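Local coordinates for uncharacterized protein (PDB 3KG4) that processes CRISPR precursor RNA as a metal-independent Cas5d endoribonuclease of the type I-C antiviral defence system, at residues I41-A44 and I45-P49. Numbering follows the deposited sequence.
Sequences ILSA and IHWKP
Ser43 and Trp47 meet where the last turn of helix 35-45 gives way to an extended connection, the C-terminal end of a helix running out into a loop. CB of Trp47 lies 3.4 Å from the carbonyl O of Ser43, and its ring atom CD1 is in van der Waals contact with Ser43 OG at 3.9 Å. The tryptophan's first torsion sets CG trans to its own N (chi1 -175°), which carries the indole away from the helix end while its CB and CD1 stay against the serine; further along, the N of Pro49 lies 3.8 Å above one face of the ring, towards its rim. Serine suits position 43 because its short side chain can return the hydroxyl to Arg39 O, one turn earlier, while its CB lies beside CB of Trp47.

The bond from His46 N to Leu42 O, 3.0 Å long, nearly straight (172°) and in the carbonyl plane, closes the last helical turn, and His46 is the first residue to leave helical geometry. By contrast, Ile45 N is shared between two weak bonds, to Ile41 O and to Leu42 O. A CH...O contact from Ser43 CA to His46 O adds to the join.

Ile45 places CG1 beside its backbone N, 3.8 Å from Ile41 O, and its branched, apolar side chain is buried. In this Cas5-family (RAMP) protein, helix 35-45 packs on the antiparallel sheet through an apolar layer, Ile41 on Leu9 and Ile11, Leu42 on Ile7, Ile45 on Leu9. Leu42 and Ile45 also touch Phe141 of the adjacent helix 135-146. The His46 ring meets that of His137 on helix 135-146, planes at about 30°, NE2 bonding ND1, while its carbonyl accepts a hydrogen bond from Trp53 NE1 of strand 51-60, into which this loop leads.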
# COMPACT_ATOMS: atom_id res chain seq x y z
N ILE A 41 2.92 -5.02 1.92
CA ILE A 41 1.70 -5.74 2.12
C ILE A 41 1.53 -6.75 0.97
O ILE A 41 1.20 -7.91 1.23
CB ILE A 41 0.49 -4.80 2.24
CG1 ILE A 41 0.46 -4.09 3.60
CG2 ILE A 41 -0.85 -5.55 1.96
CD1 ILE A 41 -0.64 -3.04 3.72
N LEU A 42 1.80 -6.32 -0.28
CA LEU A 42 1.70 -7.22 -1.42
C LEU A 42 2.72 -8.38 -1.32
O LEU A 42 2.35 -9.51 -1.57
CB LEU A 42 1.91 -6.48 -2.73
CG LEU A 42 0.92 -5.34 -3.07
CD1 LEU A 42 1.24 -4.77 -4.47
CD2 LEU A 42 -0.51 -5.78 -3.02
N SER A 43 3.96 -8.07 -0.96
CA SER A 43 5.04 -9.03 -0.82
C SER A 43 4.78 -10.07 0.28
O SER A 43 5.22 -11.21 0.13
CB SER A 43 6.34 -8.29 -0.55
OG SER A 43 6.59 -7.39 -1.59
N ALA A 44 4.05 -9.69 1.33
CA ALA A 44 3.65 -10.58 2.42
C ALA A 44 2.68 -11.68 1.95
O ALA A 44 2.70 -12.82 2.45
CB ALA A 44 3.00 -9.80 3.54
N ILE A 45 1.84 -11.32 0.97
CA ILE A 45 0.97 -12.29 0.29
C ILE A 45 1.75 -13.13 -0.74
O ILE A 45 1.69 -14.35 -0.72
CB ILE A 45 -0.26 -11.58 -0.34
CG1 ILE A 45 -1.11 -10.92 0.76
CG2 ILE A 45 -1.09 -12.59 -1.14
CD1 ILE A 45 -2.19 -9.93 0.27
N HIS A 46 2.52 -12.52 -1.61
CA HIS A 46 3.33 -13.30 -2.52
C HIS A 46 4.52 -12.52 -2.96
O HIS A 46 4.41 -11.38 -3.43
CB HIS A 46 2.56 -13.77 -3.76
CG HIS A 46 3.41 -14.48 -4.77
ND1 HIS A 46 4.02 -15.69 -4.51
CD2 HIS A 46 3.80 -14.13 -6.02
CE1 HIS A 46 4.72 -16.07 -5.56
NE2 HIS A 46 4.62 -15.13 -6.49
N TRP A 47 5.68 -13.15 -2.84
CA TRP A 47 6.87 -12.58 -3.38
C TRP A 47 7.86 -13.68 -3.71
O TRP A 47 7.84 -14.72 -3.07
CB TRP A 47 7.51 -11.62 -2.37
CG TRP A 47 8.66 -10.93 -2.94
CD1 TRP A 47 8.63 -9.90 -3.81
CD2 TRP A 47 10.04 -11.22 -2.71
NE1 TRP A 47 9.89 -9.52 -4.15
CE2 TRP A 47 10.78 -10.30 -3.47
CE3 TRP A 47 10.71 -12.16 -1.93
CZ2 TRP A 47 12.17 -10.29 -3.48
CZ3 TRP A 47 12.09 -12.15 -1.93
CH2 TRP A 47 12.81 -11.22 -2.69
N LYS A 48 8.68 -13.43 -4.71
CA LYS A 48 9.83 -14.25 -5.06
C LYS A 48 10.85 -13.29 -5.68
O LYS A 48 10.45 -12.26 -6.23
CB LYS A 48 9.42 -15.37 -6.06
N PRO A 49 12.16 -13.62 -5.60
CA PRO A 49 13.25 -12.76 -6.09
C PRO A 49 13.15 -12.46 -7.55
O PRO A 49 13.70 -11.48 -8.02
CB PRO A 49 14.55 -13.56 -5.79
CG PRO A 49 14.16 -14.80 -5.15
CD PRO A 49 12.67 -14.83 -4.91